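Local coordinates for methyltransferase domain-containing protein (Serratia marcescens, PDB 7CLU) that catalyses an O-methylation step of prodigiosin biosynthesis, probably using S-adenosyl-L-methionine as the methyl donor, at residues Tyr74-Ala78 with Ala79-Phe83; Asp163-Phe166 with Ser167-Arg170. One frame throughout, in Å; residues are numbered along the deposited sequence.

Interaction 1: residues Tyr74-Ala78 with Ala79-Phe83; sequences YHLPA and AHRAF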
ATOM      1  N   TYR A  74      -0.841 -15.840 -20.484  1.00 25.68           N
ATOM      2  CA  TYR A  74      -0.222 -15.499 -19.215  1.00 27.26           C
ATOM      3  C   TYR A  74       0.497 -16.718 -18.663  1.00 25.57           C
ATOM      4  O   TYR A  74       0.023 -17.850 -18.797  1.00 27.67           O
ATOM      5  CB  TYR A  74      -1.269 -14.974 -18.218  1.00 24.75           C
ATOM      6  CG  TYR A  74      -1.746 -13.605 -18.639  1.00 24.21           C
ATOM      7  CD1 TYR A  74      -1.062 -12.463 -18.238  1.00 23.04           C
ATOM      8  CD2 TYR A  74      -2.831 -13.455 -19.494  1.00 26.01           C
ATOM      9  CE1 TYR A  74      -1.455 -11.214 -18.660  1.00 22.55           C
ATOM     10  CE2 TYR A  74      -3.244 -12.198 -19.911  1.00 25.93           C
ATOM     11  CZ  TYR A  74      -2.538 -11.085 -19.493  1.00 20.31           C
ATOM     12  OH  TYR A  74      -2.925  -9.831 -19.888  1.00 27.44           O
ATOM     13  N   HIS A  75       1.659 -16.480 -18.065  1.00 24.91           N
ATOM     14  CA  HIS A  75       2.504 -17.543 -17.554  1.00 29.82           C
ATOM     15  C   HIS A  75       2.933 -17.216 -16.130  1.00 28.48           C
ATOM     16  O   HIS A  75       3.421 -16.113 -15.858  1.00 24.98           O
ATOM     17  CB  HIS A  75       3.731 -17.745 -18.461  1.00 27.36           C
ATOM     18  CG  HIS A  75       4.807 -18.570 -17.836  1.00 27.53           C
ATOM     19  ND1 HIS A  75       4.696 -19.934 -17.678  1.00 26.93           N
ATOM     20  CD2 HIS A  75       6.014 -18.224 -17.330  1.00 26.84           C
ATOM     21  CE1 HIS A  75       5.781 -20.393 -17.080  1.00 29.80           C
ATOM     22  NE2 HIS A  75       6.602 -19.378 -16.869  1.00 30.23           N
ATOM     23  N   LEU A  76       2.757 -18.178 -15.231  1.00 26.28           N
ATOM     24  CA  LEU A  76       3.262 -18.041 -13.865  1.00 30.12           C
ATOM     25  C   LEU A  76       4.757 -18.340 -13.807  1.00 29.37           C
ATOM     26  O   LEU A  76       5.164 -19.475 -14.082  1.00 31.34           O
ATOM     27  CB  LEU A  76       2.509 -18.973 -12.930  1.00 28.89           C
ATOM     28  CG  LEU A  76       2.971 -18.946 -11.479  1.00 30.74           C
ATOM     29  CD1 LEU A  76       2.716 -17.562 -10.864  1.00 29.93           C
ATOM     30  CD2 LEU A  76       2.251 -20.026 -10.671  1.00 37.96           C
ATOM     31  N   PRO A  77       5.601 -17.373 -13.454  1.00 26.70           N
ATOM     32  CA  PRO A  77       7.042 -17.644 -13.374  1.00 29.13           C
ATOM     33  C   PRO A  77       7.355 -18.698 -12.319  1.00 32.10           C
ATOM     34  O   PRO A  77       6.733 -18.743 -11.253  1.00 27.97           O
ATOM     35  CB  PRO A  77       7.639 -16.280 -12.999  1.00 27.45           C
ATOM     36  CG  PRO A  77       6.633 -15.282 -13.532  1.00 27.49           C
ATOM     37  CD  PRO A  77       5.295 -15.938 -13.309  1.00 29.40           C
ATOM     38  N   ALA A  78       8.349 -19.540 -12.627  1.00 29.41           N
ATOM     39  CA  ALA A  78       8.683 -20.658 -11.751  1.00 30.48           C
ATOM     40  C   ALA A  78       9.070 -20.176 -10.364  1.00 26.52           C
ATOM     41  O   ALA A  78       8.640 -20.746  -9.357  1.00 27.73           O
ATOM     42  CB  ALA A  78       9.816 -21.489 -12.365  1.00 30.80           C
ATOM     43  N   ALA A  79       9.875 -19.123 -10.291  1.00 28.84           N
ATOM     44  CA  ALA A  79      10.350 -18.656  -8.999  1.00 29.69           C
ATOM     45  C   ALA A  79       9.279 -17.952  -8.178  1.00 29.63           C
ATOM     46  O   ALA A  79       9.553 -17.606  -7.026  1.00 33.87           O
ATOM     47  CB  ALA A  79      11.552 -17.729  -9.182  1.00 29.24           C
ATOM     48  N   HIS A  80       8.072 -17.746  -8.717  1.00 28.73           N
ATOM     49  CA  HIS A  80       6.970 -17.175  -7.953  1.00 30.02           C
ATOM     50  C   HIS A  80       6.019 -18.229  -7.412  1.00 31.58           C
ATOM     51  O   HIS A  80       5.123 -17.886  -6.632  1.00 27.87           O
ATOM     52  CB  HIS A  80       6.159 -16.193  -8.819  1.00 26.94           C
ATOM     53  CG  HIS A  80       6.966 -15.062  -9.366  1.00 24.96           C
ATOM     54  ND1 HIS A  80       6.455 -14.161 -10.273  1.00 29.44           N
ATOM     55  CD2 HIS A  80       8.242 -14.679  -9.133  1.00 28.09           C
ATOM     56  CE1 HIS A  80       7.389 -13.282 -10.593  1.00 28.62           C
ATOM     57  NE2 HIS A  80       8.483 -13.573  -9.916  1.00 27.75           N
ATOM     58  N   ARG A  81       6.186 -19.488  -7.826  1.00 30.52           N
ATOM     59  CA  ARG A  81       5.259 -20.554  -7.453  1.00 31.63           C
ATOM     60  C   ARG A  81       5.200 -20.747  -5.941  1.00 27.82           C
ATOM     61  O   ARG A  81       4.122 -20.973  -5.379  1.00 30.63           O
ATOM     62  CB  ARG A  81       5.678 -21.866  -8.125  1.00 31.73           C
ATOM     63  CG  ARG A  81       5.616 -21.819  -9.642  1.00 31.01           C
ATOM     64  CD  ARG A  81       6.026 -23.153 -10.291  1.00 37.85           C
ATOM     65  NE  ARG A  81       5.498 -23.208 -11.654  1.00 42.52           N
ATOM     66  CZ  ARG A  81       4.327 -23.749 -11.979  1.00 40.88           C
ATOM     67  NH1 ARG A  81       3.920 -23.715 -13.241  1.00 43.13           N
ATOM     68  NH2 ARG A  81       3.571 -24.328 -11.044  1.00 34.01           N
ATOM     69  N   ALA A  82       6.346 -20.662  -5.275  1.00 30.88           N
ATOM     70  CA  ALA A  82       6.417 -21.029  -3.867  1.00 31.99           C
ATOM     71  C   ALA A  82       5.572 -20.105  -3.001  1.00 36.89           C
ATOM     72  O   ALA A  82       5.109 -20.520  -1.931  1.00 38.14           O
ATOM     73  CB  ALA A  82       7.872 -21.024  -3.401  1.00 35.61           C
ATOM     74  N   PHE A  83       5.321 -18.867  -3.450  1.00 32.24           N
ATOM     75  CA  PHE A  83       4.552 -17.939  -2.634  1.00 36.70           C
ATOM     76  C   PHE A  83       3.249 -17.450  -3.261  1.00 33.78           C
ATOM     77  O   PHE A  83       2.457 -16.822  -2.552  1.00 30.69           O
ATOM     78  CB  PHE A  83       5.422 -16.736  -2.219  1.00 31.94           C
ATOM     79  CG  PHE A  83       5.995 -15.941  -3.365  1.00 33.47           C
ATOM     80  CD1 PHE A  83       5.277 -14.883  -3.934  1.00 32.41           C
ATOM     81  CD2 PHE A  83       7.268 -16.204  -3.832  1.00 28.16           C
ATOM     82  CE1 PHE A  83       5.821 -14.129  -4.971  1.00 27.90           C
ATOM     83  CE2 PHE A  83       7.816 -15.470  -4.863  1.00 31.77           C
ATOM     84  CZ  PHE A  83       7.087 -14.416  -5.436  1.00 28.52           C
TER
HETATM   85  O   HOH W   1       6.731 -21.613 -13.849  1.00 32.73           O
HETATM   86  O   HOH W   2       8.810 -21.052  -6.698  1.00 32.03           O

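Interaction 2: residues Asp163-Phe166 with Ser167-Arg170; sequences DYDF and SQHR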
ATOM      1  N   ASP A 163      23.925 -19.255  16.077  1.00 30.29           N
ATOM      2  CA  ASP A 163      24.750 -18.230  16.711  1.00 34.49           C
ATOM      3  C   ASP A 163      24.701 -18.233  18.235  1.00 38.42           C
ATOM      4  O   ASP A 163      25.579 -17.626  18.863  1.00 39.97           O
ATOM      5  CB  ASP A 163      24.342 -16.838  16.219  1.00 38.62           C
ATOM      6  CG  ASP A 163      24.688 -16.620  14.770  1.00 40.05           C
ATOM      7  OD1 ASP A 163      25.131 -17.594  14.147  1.00 43.29           O
ATOM      8  OD2 ASP A 163      24.516 -15.496  14.256  1.00 41.80           O
ATOM      9  N   TYR A 164      23.714 -18.871  18.849  1.00 33.35           N
ATOM     10  CA  TYR A 164      23.629 -18.924  20.301  1.00 35.00           C
ATOM     11  C   TYR A 164      23.871 -20.350  20.766  1.00 33.09           C
ATOM     12  O   TYR A 164      23.348 -21.302  20.181  1.00 33.38           O
ATOM     13  CB  TYR A 164      22.276 -18.428  20.807  1.00 31.26           C
ATOM     14  CG  TYR A 164      22.155 -18.425  22.322  1.00 32.31           C
ATOM     15  CD1 TYR A 164      21.794 -19.577  23.010  1.00 31.32           C
ATOM     16  CD2 TYR A 164      22.403 -17.269  23.059  1.00 31.15           C
ATOM     17  CE1 TYR A 164      21.688 -19.584  24.395  1.00 31.73           C
ATOM     18  CE2 TYR A 164      22.286 -17.260  24.451  1.00 33.49           C
ATOM     19  CZ  TYR A 164      21.926 -18.421  25.110  1.00 33.08           C
ATOM     20  OH  TYR A 164      21.822 -18.432  26.487  1.00 31.91           O
ATOM     21  N   ASP A 165      24.717 -20.479  21.791  1.00 39.29           N
ATOM     22  CA  ASP A 165      25.132 -21.800  22.332  1.00 37.15           C
ATOM     23  C   ASP A 165      24.062 -22.362  23.271  1.00 35.67           C
ATOM     24  O   ASP A 165      24.090 -22.022  24.456  1.00 33.47           O
ATOM     25  CB  ASP A 165      26.479 -21.695  23.047  1.00 43.16           C
ATOM     26  CG  ASP A 165      27.123 -23.047  23.278  1.00 39.65           C
ATOM     27  OD1 ASP A 165      26.556 -24.049  22.807  1.00 41.67           O
ATOM     28  OD2 ASP A 165      28.178 -23.085  23.923  1.00 47.58           O
ATOM     29  N   PHE A 166      23.208 -23.251  22.759  1.00 33.47           N
ATOM     30  CA  PHE A 166      22.127 -23.867  23.573  1.00 35.93           C
ATOM     31  C   PHE A 166      22.689 -25.013  24.424  1.00 34.96           C
ATOM     32  O   PHE A 166      22.043 -25.404  25.407  1.00 33.64           O
ATOM     33  CB  PHE A 166      20.976 -24.332  22.681  1.00 31.23           C
ATOM     34  CG  PHE A 166      20.065 -23.219  22.231  1.00 31.39           C
ATOM     35  CD1 PHE A 166      18.992 -22.823  23.010  1.00 27.88           C
ATOM     36  CD2 PHE A 166      20.289 -22.560  21.036  1.00 32.15           C
ATOM     37  CE1 PHE A 166      18.161 -21.795  22.599  1.00 27.86           C
ATOM     38  CE2 PHE A 166      19.456 -21.533  20.625  1.00 29.13           C
ATOM     39  CZ  PHE A 166      18.395 -21.152  21.408  1.00 28.10           C
ATOM     40  N   SER A 167      23.892 -25.485  24.083  1.00 34.77           N
ATOM     41  CA  SER A 167      24.584 -26.588  24.803  1.00 37.47           C
ATOM     42  C   SER A 167      24.924 -26.199  26.250  1.00 32.91           C
ATOM     43  O   SER A 167      24.966 -27.103  27.090  1.00 33.60           O
ATOM     44  CB  SER A 167      25.816 -27.017  24.057  1.00 34.72           C
ATOM     45  OG  SER A 167      26.871 -26.097  24.272  1.00 44.72           O
ATOM     46  N   GLN A 168      25.070 -24.895  26.509  1.00 37.27           N
ATOM     47  CA  GLN A 168      25.430 -24.338  27.842  1.00 36.72           C
ATOM     48  C   GLN A 168      24.261 -24.441  28.829  1.00 43.51           C
ATOM     49  O   GLN A 168      24.511 -24.364  30.042  1.00 49.71           O
ATOM     50  CB  GLN A 168      25.769 -22.855  27.702  1.00 42.20           C
ATOM     51  CG  GLN A 168      27.149 -22.591  27.126  1.00 43.63           C
ATOM     52  CD  GLN A 168      27.672 -21.240  27.545  1.00 49.82           C
ATOM     53  OE1 GLN A 168      26.945 -20.247  27.559  1.00 49.46           O
ATOM     54  NE2 GLN A 168      28.941 -21.199  27.905  1.00 43.48           N
ATOM     55  N   HIS A 169      23.037 -24.592  28.323  1.00 34.22           N
ATOM     56  CA  HIS A 169      21.818 -24.645  29.174  1.00 32.00           C
ATOM     57  C   HIS A 169      21.347 -26.091  29.354  1.00 30.40           C
ATOM     58  O   HIS A 169      21.691 -26.935  28.517  1.00 32.07           O
ATOM     59  CB  HIS A 169      20.722 -23.753  28.587  1.00 32.60           C
ATOM     60  CG  HIS A 169      21.115 -22.319  28.508  1.00 31.25           C
ATOM     61  ND1 HIS A 169      21.165 -21.510  29.617  1.00 28.19           N
ATOM     62  CD2 HIS A 169      21.487 -21.553  27.464  1.00 30.73           C
ATOM     63  CE1 HIS A 169      21.546 -20.305  29.262  1.00 30.35           C
ATOM     64  NE2 HIS A 169      21.749 -20.306  27.948  1.00 36.35           N
ATOM     65  N   ARG A 170      20.570 -26.345  30.406  1.00 28.78           N
ATOM     66  CA  ARG A 170      20.066 -27.715  30.676  1.00 32.88           C
ATOM     67  C   ARG A 170      18.600 -27.845  30.247  1.00 30.22           C
ATOM     68  O   ARG A 170      18.216 -28.954  29.847  1.00 29.21           O
ATOM     69  CB  ARG A 170      20.176 -28.029  32.171  1.00 37.96           C
TER

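Interaction 1: residues Tyr74-Ala78 with Ala79-Phe83
Pro-77 lies over one face of the His-80 imidazole: its CB is 3.8 Å from the ring centroid and 16° off the normal, which identifies a CH-pi contact. The offset is toward the rim, and Pro-77 CG comes 3.5 Å from His-80 ND1. The ring reaches this place with CG anti to the carbonyl carbon (chi1 -58°). Its two nitrogens are engaged elsewhere, ND1 by Tyr-66 O and NE2 by the backbone N of Leu-3 of the second subunit, two bonds that would hold the ring's rotation.

Arg-81 runs extended from CG to NE across Leu-76. The methyl Leu-76 CD2 touches Arg-81 CG at 3.9 Å and also sits over a face of the guanidinium, while a water lies in the plane at its edge. That water accepts from Arg-81 NE (3.0 Å) and donates to Leu-76 O (2.7 Å); NH2 bonds to Arg-34 O. Two backbone bonds, His-80 N to Pro-77 O (3.0 Å) and Arg-81 N to Ala-78 O (3.2 Å), turn the chain at the approach to the short helix that follows. This turn leads out of the hairpin of strands 68-70 and 73-75, which is consistent with the wing of a winged helix-turn-helix, here the O-methyltransferase dimerisation domain.

Interaction 2: residues Asp163-Phe166 with Ser167-Arg170
Tyr-164 and His-169 meet rim to rim in the loop that enters the first strand, 171-175, of the Rossmann-like methyltransferase sheet; the same loop holds an Asx turn at Asp-165 to Ser-167. From CB, the Tyr-164 side chain sets out with CG anti to the backbone N (chi1 -178°). CD1 rests over the centre of the Phe-166 ring, 3.8 Å above its plane. Farther along, CE1 lies 3.6 Å from His-169 NE2, and CZ approaches the same nitrogen. The OH is hydrogen-bonded to it at a modelled 2.4 Å, a length so short that its exact value is doubtful. The two ring planes are only 4° apart, so the bond runs edge to edge and neither ring covers the other.

Outside partners secure both ends of this pair: Arg-270 NH1 bonds to the phenol oxygen, and Asp-238 OD2 to His-169 ND1. Along the backbone, His-169 N bonds to Phe-166 O at 3.2 Å, closing the turn that carries the imidazole. On the exposed side, the Gln-168 side chain crosses that of Asp-165 at about a right angle, its CG 3.4 Å from Asp-165 OD2. The other carboxylate oxygen, OD1, accepts from Ser-167 N at 3.3 Å and from Ser-167 OG at 2.5 Å, both approaching from one face of the carboxylate plane.

Interactions 1 and 2 stand apart in the fold: their centres are 40 Å apart and their nearest atoms about 25 Å. Each is a local turn, partly buried, with two buried residues among the six that touch. Interaction 1 belongs to the dimerisation region and joins a hairpin strand to a short helix; the second subunit packs against part of it. Interaction 2 lies in the methyltransferase domain, between helix 154-163 and strand 171-175, and no other chain of the assembly touches it. Both use i to i+3 backbone hydrogen bonds. Across the segments, side chains of interaction 1 meet through aliphatic groups over flat ones, with water bridging to backbone, whereas interaction 2 has direct hydrogen bonds between side chains.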